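PDB 3PBP: nucleoporin NUP82, which serves as a structural component of the nuclear pore complex, with this N-terminal domain containing the region that interacts with NUP116. Local coordinates for residues Q110-S115 and F154-S159; K280-F285 and D340-N345; Q382-M387 and F410-E415. The protein carries 1 engineered substitution. All coordinates share one frame; numbering follows the deposited sequence.

Contact 1 of 3, residues Q110-S115 and F154-S159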
# COMPACT_ATOMS: atom_id res chain seq x y z
N GLN A 110 -2.40 -4.30 28.52
CA GLN A 110 -2.05 -5.22 27.45
C GLN A 110 -3.37 -5.30 26.71
O GLN A 110 -4.30 -5.98 27.13
CB GLN A 110 -1.63 -6.58 28.00
CG GLN A 110 -0.36 -6.56 28.82
CD GLN A 110 0.83 -5.93 28.08
OE1 GLN A 110 1.22 -6.37 26.99
NE2 GLN A 110 1.42 -4.89 28.69
N ILE A 111 -3.44 -4.60 25.59
CA ILE A 111 -4.67 -4.54 24.83
C ILE A 111 -4.93 -5.56 23.73
O ILE A 111 -6.09 -5.95 23.50
CB ILE A 111 -4.81 -3.13 24.26
CG1 ILE A 111 -4.85 -2.15 25.43
CG2 ILE A 111 -6.05 -3.01 23.40
CD1 ILE A 111 -4.99 -0.71 25.02
N PHE A 112 -3.87 -6.02 23.05
CA PHE A 112 -4.07 -6.97 21.96
C PHE A 112 -2.82 -7.78 21.66
O PHE A 112 -1.69 -7.29 21.81
CB PHE A 112 -4.48 -6.19 20.70
CG PHE A 112 -4.53 -7.02 19.44
CD1 PHE A 112 -5.69 -7.68 19.07
CD2 PHE A 112 -3.41 -7.09 18.61
CE1 PHE A 112 -5.75 -8.40 17.89
CE2 PHE A 112 -3.46 -7.81 17.43
CZ PHE A 112 -4.64 -8.47 17.07
N HIS A 113 -3.03 -9.02 21.24
CA HIS A 113 -1.91 -9.88 20.89
C HIS A 113 -2.25 -10.75 19.69
O HIS A 113 -3.41 -11.12 19.50
CB HIS A 113 -1.51 -10.79 22.05
CG HIS A 113 -0.40 -11.73 21.71
ND1 HIS A 113 0.93 -11.37 21.78
CD2 HIS A 113 -0.42 -13.00 21.23
CE1 HIS A 113 1.68 -12.38 21.36
NE2 HIS A 113 0.88 -13.38 21.03
N TYR A 114 -1.24 -11.06 18.89
CA TYR A 114 -1.45 -11.89 17.71
C TYR A 114 -0.16 -12.58 17.29
O TYR A 114 0.92 -11.97 17.32
CB TYR A 114 -1.96 -11.04 16.55
CG TYR A 114 -2.01 -11.79 15.24
CD1 TYR A 114 -3.08 -12.62 14.92
CD2 TYR A 114 -0.95 -11.70 14.34
CE1 TYR A 114 -3.09 -13.35 13.74
CE2 TYR A 114 -0.94 -12.44 13.15
CZ TYR A 114 -2.01 -13.26 12.86
OH TYR A 114 -1.99 -13.99 11.70
N SER A 115 -0.29 -13.85 16.91
CA SER A 115 0.84 -14.66 16.44
C SER A 115 0.36 -15.34 15.17
O SER A 115 -0.81 -15.69 15.04
CB SER A 115 1.24 -15.72 17.47
OG SER A 115 2.37 -16.46 17.04
N PHE A 154 -6.71 -5.69 11.71
CA PHE A 154 -7.17 -6.26 12.96
C PHE A 154 -7.85 -5.18 13.80
O PHE A 154 -7.38 -4.04 13.87
CB PHE A 154 -6.00 -6.82 13.78
CG PHE A 154 -5.36 -8.05 13.20
CD1 PHE A 154 -5.98 -9.29 13.31
CD2 PHE A 154 -4.12 -7.98 12.58
CE1 PHE A 154 -5.37 -10.43 12.82
CE2 PHE A 154 -3.50 -9.13 12.09
CZ PHE A 154 -4.12 -10.35 12.21
N ASP A 155 -8.97 -5.53 14.43
CA ASP A 155 -9.64 -4.59 15.29
C ASP A 155 -9.16 -4.89 16.72
O ASP A 155 -9.65 -5.80 17.37
CB ASP A 155 -11.14 -4.74 15.23
CG ASP A 155 -11.87 -3.62 15.97
OD1 ASP A 155 -11.38 -3.21 17.05
OD2 ASP A 155 -12.92 -3.15 15.48
N ILE A 156 -8.19 -4.10 17.16
CA ILE A 156 -7.59 -4.21 18.49
C ILE A 156 -8.59 -4.29 19.65
O ILE A 156 -8.33 -4.96 20.65
CB ILE A 156 -6.67 -3.00 18.72
CG1 ILE A 156 -5.36 -3.20 17.99
CG2 ILE A 156 -6.46 -2.76 20.18
CD1 ILE A 156 -4.40 -2.05 18.21
N LEU A 157 -9.73 -3.62 19.52
CA LEU A 157 -10.73 -3.59 20.59
C LEU A 157 -11.98 -4.44 20.41
O LEU A 157 -12.98 -4.18 21.08
CB LEU A 157 -11.18 -2.14 20.83
CG LEU A 157 -10.10 -1.08 20.99
CD1 LEU A 157 -10.75 0.26 21.18
CD2 LEU A 157 -9.22 -1.42 22.16
N ASN A 158 -11.97 -5.44 19.54
CA ASN A 158 -13.19 -6.21 19.35
C ASN A 158 -12.98 -7.60 18.77
O ASN A 158 -12.70 -7.74 17.58
CB ASN A 158 -14.15 -5.41 18.46
CG ASN A 158 -15.59 -5.85 18.58
OD1 ASN A 158 -15.92 -7.00 18.29
ND2 ASN A 158 -16.45 -4.94 19.02
N SER A 159 -13.14 -8.62 19.61
CA SER A 159 -12.97 -10.01 19.17
C SER A 159 -14.16 -10.50 18.37
O SER A 159 -14.10 -11.55 17.73
CB SER A 159 -12.75 -10.93 20.36
OG SER A 159 -11.53 -10.64 21.01
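Tyr114 and Phe154 meet ring to ring. Phe154 CZ stands above the centre of one Tyr114 face, and the two planes are inclined at 44°. Tyr114 CE1 lies 3.5 Å from Phe154 CZ. The Phe112 ring brings its far end to the root of the same phenylalanine, with CZ 3.9 Å from Phe154 CB. Phe112 CB faces Ile156 CG2 at 4.0 Å. Next to it, Ile111 CG2 touches both Ile156 CG2 and Leu157 CD2, the latter at 3.8 Å. The contact is apolar throughout and joins two consecutive four-stranded blades of the beta-propeller. Strand 110-115 is the last strand of one blade, and strand 151-155 is the third of the next. Ile111 and Phe112 both face Val90 in a classic beta bulge, and both point toward the second blade. CG of Phe112 (chi1 172°) and of Tyr114 (chi1 171°) is opposite the backbone N, which sends both rings toward Phe154. On the other segment, Asp155 to Asn158 form a type I turn. It includes an Asx turn, Leu157 N to Asp155 OD1 at 3.0 Å, while Asp155 OD2 is bonded to Ser214. Further out, Glu119 and Lys146 hold Tyr114 OH.

Contact 2 of 3, residues K280-F285 and D340-N345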
# COMPACT_ATOMS: atom_id res chain seq x y z
N LYS A 280 -10.78 -4.02 -3.68
CA LYS A 280 -9.71 -4.53 -4.51
C LYS A 280 -8.77 -3.41 -4.94
O LYS A 280 -9.20 -2.29 -5.25
CB LYS A 280 -10.28 -5.26 -5.72
CG LYS A 280 -10.86 -6.61 -5.38
CD LYS A 280 -11.21 -7.41 -6.61
CE LYS A 280 -11.71 -8.80 -6.22
NZ LYS A 280 -12.07 -9.67 -7.39
N VAL A 281 -7.48 -3.74 -4.96
CA VAL A 281 -6.44 -2.80 -5.35
C VAL A 281 -6.63 -2.16 -6.71
O VAL A 281 -7.11 -2.79 -7.66
CB VAL A 281 -5.06 -3.45 -5.39
CG1 VAL A 281 -4.10 -2.66 -4.50
CG2 VAL A 281 -5.16 -4.90 -4.98
N GLN A 282 -6.24 -0.90 -6.78
CA GLN A 282 -6.29 -0.12 -8.00
C GLN A 282 -4.82 0.03 -8.42
O GLN A 282 -3.93 -0.04 -7.57
CB GLN A 282 -6.91 1.25 -7.75
CG GLN A 282 -8.32 1.21 -7.26
CD GLN A 282 -8.99 2.57 -7.31
OE1 GLN A 282 -8.83 3.31 -8.29
NE2 GLN A 282 -9.75 2.91 -6.27
N GLY A 283 -4.58 0.21 -9.72
CA GLY A 283 -3.21 0.35 -10.19
C GLY A 283 -2.82 -0.59 -11.32
O GLY A 283 -3.61 -1.45 -11.73
N PRO A 284 -1.58 -0.49 -11.82
CA PRO A 284 -0.58 0.46 -11.33
C PRO A 284 -0.87 1.91 -11.70
O PRO A 284 -1.53 2.19 -12.69
CB PRO A 284 0.73 -0.01 -11.98
CG PRO A 284 0.33 -1.14 -12.93
CD PRO A 284 -1.16 -1.04 -13.11
N PHE A 285 -0.37 2.81 -10.87
CA PHE A 285 -0.53 4.21 -11.12
C PHE A 285 0.45 4.56 -12.23
O PHE A 285 1.50 3.94 -12.38
CB PHE A 285 -0.16 5.04 -9.89
CG PHE A 285 -1.31 5.33 -8.99
CD1 PHE A 285 -1.95 4.31 -8.30
CD2 PHE A 285 -1.76 6.63 -8.83
CE1 PHE A 285 -3.01 4.58 -7.46
CE2 PHE A 285 -2.82 6.92 -7.99
CZ PHE A 285 -3.46 5.89 -7.31
N ASP A 340 -11.52 -5.69 -10.81
CA ASP A 340 -10.14 -6.18 -10.81
C ASP A 340 -9.35 -5.30 -11.74
O ASP A 340 -9.86 -4.81 -12.74
CB ASP A 340 -10.03 -7.60 -11.35
CG ASP A 340 -10.79 -8.61 -10.53
OD1 ASP A 340 -10.70 -8.54 -9.29
OD2 ASP A 340 -11.46 -9.48 -11.14
N ASN A 341 -8.08 -5.09 -11.41
CA ASN A 341 -7.23 -4.26 -12.24
C ASN A 341 -7.87 -2.93 -12.61
O ASN A 341 -7.69 -2.42 -13.71
CB ASN A 341 -6.85 -5.03 -13.50
CG ASN A 341 -6.21 -6.34 -13.17
OD1 ASN A 341 -5.10 -6.37 -12.62
ND2 ASN A 341 -6.90 -7.44 -13.48
N TYR A 342 -8.62 -2.38 -11.67
CA TYR A 342 -9.24 -1.10 -11.90
C TYR A 342 -8.15 -0.05 -11.92
O TYR A 342 -7.29 0.01 -11.04
CB TYR A 342 -10.23 -0.76 -10.79
CG TYR A 342 -11.02 0.50 -11.03
CD1 TYR A 342 -11.87 0.62 -12.12
CD2 TYR A 342 -10.96 1.55 -10.12
CE1 TYR A 342 -12.67 1.75 -12.29
CE2 TYR A 342 -11.75 2.69 -10.29
CZ TYR A 342 -12.60 2.78 -11.37
OH TYR A 342 -13.41 3.88 -11.50
N VAL A 343 -8.18 0.75 -12.96
CA VAL A 343 -7.25 1.85 -13.11
C VAL A 343 -8.26 2.91 -13.46
O VAL A 343 -9.35 2.58 -13.93
CB VAL A 343 -6.30 1.63 -14.29
CG1 VAL A 343 -5.65 2.96 -14.65
CG2 VAL A 343 -5.24 0.62 -13.94
N TYR A 344 -7.94 4.17 -13.22
CA TYR A 344 -8.86 5.25 -13.55
C TYR A 344 -8.45 6.40 -12.69
O TYR A 344 -8.61 6.40 -11.48
CB TYR A 344 -10.33 4.91 -13.28
CG TYR A 344 -11.22 6.10 -13.56
CD1 TYR A 344 -11.35 6.61 -14.86
CD2 TYR A 344 -11.82 6.81 -12.51
CE1 TYR A 344 -12.04 7.81 -15.11
CE2 TYR A 344 -12.51 8.00 -12.75
CZ TYR A 344 -12.61 8.50 -14.05
OH TYR A 344 -13.25 9.71 -14.26
N ASN A 345 -7.89 7.40 -13.34
CA ASN A 345 -7.41 8.55 -12.64
C ASN A 345 -6.34 8.13 -11.64
O ASN A 345 -6.05 8.86 -10.68
CB ASN A 345 -8.58 9.29 -12.00
CG ASN A 345 -9.45 9.97 -13.04
OD1 ASN A 345 -9.22 9.82 -14.24
ND2 ASN A 345 -10.45 10.71 -12.58
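Gly283 N donates to Tyr342 O at 3.0 Å, nearly straight on to the carbonyl, with an N-H...O angle of 156°. The same oxygen takes a CA-H contact from Gln282 CA at 3.2 Å. Around this bond the packing is close. The Gln282 side chain runs alongside the Tyr342 ring and points the same way. Its OE1 comes to the ring edge, 3.3 Å from CD2, and amide and ring planes are 59° apart. Ser334 fixes both ends: its carbonyl accepts from Gln282 NE2 and its hydroxyl bonds Tyr342 OH. Gln282 OE1 accepts from Asn346 ND2. A cis peptide bond joins Gly283 to Pro284. Val343 CG2 rests against the Gly283 carbonyl, 3.4 Å from its O. The other end is open to solvent. There an extended Lys280 reaches Asp340 in a salt bridge, NZ to OD1 2.6 Å, on the syn side of the carboxylate. The two segments are loops of the beta-propeller that lead into strands 286-288 and 347-355. Arg101 of the NUP116 chain bonds Pro284 O and packs on Val343, so part of the contact lies at the NUP116 interface. The chemistry implies a directional, buried backbone bond flanked by a Gln282 amide held at both ends, while the exposed ion pair is probably weakened by water.

Contact 3 of 3, residues Q382-M387 and F410-E415; sequences QQVNFM and FESKLE
Residues 382-385 and 413-415 run antiparallel, their axes 4.7 Å apart at the closest and 167° between their directions. They belong to strands 380-385 and 413-419, the last two strands of a four-stranded beta-propeller blade, and 413-419 is one of its two edge strands. The helix 387-399 is inserted between them. Asn385 and Lys413 form the regular hydrogen-bonded pair: Asn385 N reaches Lys413 O at 2.8 Å, and Lys413 N returns to Asn385 O at 2.9 Å. Further along, Gln383 N donates to Glu415 O at 2.7 Å, but the return bond from Glu415 N is weak. The pairing is therefore firmer toward the helix than toward Glu415.

On one face of the sheet lie Val384 and Leu414. Val384 CG2 meets Leu414 CD1 at 3.8 Å, and the other branch, CG1, touches Ser412 CB at 3.6 Å. Val384 CG1 also lies at the edge of the Phe386 ring, in its plane. Both branches of the valine are thus used, one for each neighbour on the second segment. Leu414 puts CG opposite its backbone N (chi1 -171°), and its methyl groups come back toward the first strand, beside the Gln382 amide. On the opposite face, Asn385 CB and Lys413 CB lie 4.1 Å apart, beside the backbone ladder. Val384 also packs on Leu324, and Phe386 on Leu326, both of the neighbouring blade's strand 323-329.

Where the strand gives way to the helix, Phe386 takes the N-cap position. Ser412 OG lies by the Phe386 ring edge, near its plane, and is bonded to Glu352. The turn itself is an Asx turn. Asn385 OD1 accepts from Met387 N, a selenomethionine, at 3.2 Å, with the donor 38° out of the carbonyl plane.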
# COMPACT_ATOMS: atom_id res chain seq x y z
N GLN A 382 19.58 13.10 6.41
CA GLN A 382 19.44 14.34 5.67
C GLN A 382 17.99 14.76 5.74
O GLN A 382 17.11 13.95 6.06
CB GLN A 382 19.87 14.15 4.21
CG GLN A 382 21.37 14.09 4.00
CD GLN A 382 21.74 13.75 2.58
OE1 GLN A 382 21.70 12.60 2.17
NE2 GLN A 382 22.09 14.77 1.80
N GLN A 383 17.73 16.03 5.46
CA GLN A 383 16.37 16.52 5.46
C GLN A 383 16.09 17.25 4.16
O GLN A 383 16.68 18.29 3.88
CB GLN A 383 16.11 17.48 6.62
CG GLN A 383 14.65 17.90 6.69
CD GLN A 383 14.43 19.18 7.46
OE1 GLN A 383 13.90 19.17 8.58
NE2 GLN A 383 14.82 20.30 6.85
N VAL A 384 15.19 16.68 3.37
CA VAL A 384 14.80 17.28 2.12
C VAL A 384 13.69 18.26 2.48
O VAL A 384 12.70 17.88 3.10
CB VAL A 384 14.28 16.22 1.15
CG1 VAL A 384 13.93 16.84 -0.18
CG2 VAL A 384 15.32 15.14 0.97
N ASN A 385 13.86 19.52 2.11
CA ASN A 385 12.85 20.52 2.42
C ASN A 385 12.29 21.11 1.14
O ASN A 385 12.96 21.90 0.48
CB ASN A 385 13.47 21.63 3.27
CG ASN A 385 12.46 22.68 3.68
OD1 ASN A 385 11.83 23.33 2.84
ND2 ASN A 385 12.29 22.86 4.99
N PHE A 386 11.07 20.74 0.78
CA PHE A 386 10.50 21.27 -0.44
C PHE A 386 9.37 22.28 -0.28
O PHE A 386 8.49 22.39 -1.14
CB PHE A 386 10.06 20.14 -1.38
CG PHE A 386 9.60 18.90 -0.68
CD1 PHE A 386 8.28 18.75 -0.30
CD2 PHE A 386 10.48 17.85 -0.47
CE1 PHE A 386 7.84 17.57 0.29
CE2 PHE A 386 10.04 16.67 0.12
CZ PHE A 386 8.72 16.53 0.50
N MSE A 387 9.42 23.04 0.81
CA MSE A 387 8.41 24.07 1.06
C MSE A 387 8.70 25.31 0.22
O MSE A 387 7.89 26.24 0.17
CB MSE A 387 8.38 24.44 2.54
CG MSE A 387 7.56 23.48 3.39
SE MSE A 387 5.70 23.33 2.78
CE MSE A 387 4.91 24.81 3.76
N PHE A 410 11.61 24.12 -9.10
CA PHE A 410 11.25 23.05 -8.20
C PHE A 410 12.48 22.29 -7.72
O PHE A 410 12.72 21.15 -8.10
CB PHE A 410 10.25 22.13 -8.90
CG PHE A 410 8.99 22.85 -9.30
CD1 PHE A 410 8.09 23.28 -8.34
CD2 PHE A 410 8.74 23.16 -10.63
CE1 PHE A 410 6.96 24.01 -8.68
CE2 PHE A 410 7.62 23.89 -10.98
CZ PHE A 410 6.73 24.32 -10.01
N GLU A 411 13.24 22.96 -6.86
CA GLU A 411 14.45 22.40 -6.27
C GLU A 411 14.24 22.40 -4.76
O GLU A 411 13.86 23.41 -4.18
CB GLU A 411 15.66 23.25 -6.61
CG GLU A 411 15.92 23.37 -8.10
CD GLU A 411 17.15 24.21 -8.43
OE1 GLU A 411 17.10 25.45 -8.23
OE2 GLU A 411 18.16 23.62 -8.89
N SER A 412 14.47 21.26 -4.13
CA SER A 412 14.30 21.15 -2.69
C SER A 412 15.61 21.43 -1.99
O SER A 412 16.68 21.10 -2.50
CB SER A 412 13.80 19.75 -2.32
OG SER A 412 12.56 19.47 -2.95
N LYS A 413 15.53 22.04 -0.81
CA LYS A 413 16.71 22.34 -0.02
C LYS A 413 17.14 21.08 0.72
O LYS A 413 16.41 20.57 1.57
CB LYS A 413 16.41 23.44 1.00
CG LYS A 413 15.86 24.72 0.40
CD LYS A 413 15.26 25.60 1.48
CE LYS A 413 14.44 26.74 0.87
NZ LYS A 413 13.63 27.43 1.92
N LEU A 414 18.31 20.58 0.38
CA LEU A 414 18.83 19.38 1.02
C LEU A 414 19.64 19.87 2.21
O LEU A 414 20.26 20.93 2.15
CB LEU A 414 19.71 18.61 0.04
CG LEU A 414 20.16 17.23 0.48
CD1 LEU A 414 18.93 16.35 0.63
CD2 LEU A 414 21.11 16.63 -0.54
N GLU A 415 19.65 19.11 3.30
CA GLU A 415 20.42 19.52 4.47
C GLU A 415 20.79 18.38 5.39
O GLU A 415 19.94 17.59 5.80
CB GLU A 415 19.65 20.57 5.27
CG GLU A 415 20.48 21.16 6.39
CD GLU A 415 19.80 22.35 7.04
OE1 GLU A 415 18.77 22.15 7.73
OE2 GLU A 415 20.29 23.49 6.84

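In the fold
The three contacts follow one another along the chain and hold separate elements. Contacts 1 and 3 lie on opposite sides of the chain's centre, their centres about 40 Å apart. Contact 2 is about 31 Å from each, centre to centre. Contact 3 works inside one blade, by backbone pairing of neighbouring strands. Contact 1 works between blades, by rings and aliphatic groups, and has the simplest chemistry. Contact 2 joins loops and mixes a backbone bond, amides and an ion pair. All three are partly buried. Contact 1 has no exposed touching residue, whereas contacts 2 and 3 each combine buried residues with exposed ones, among them charged side chains.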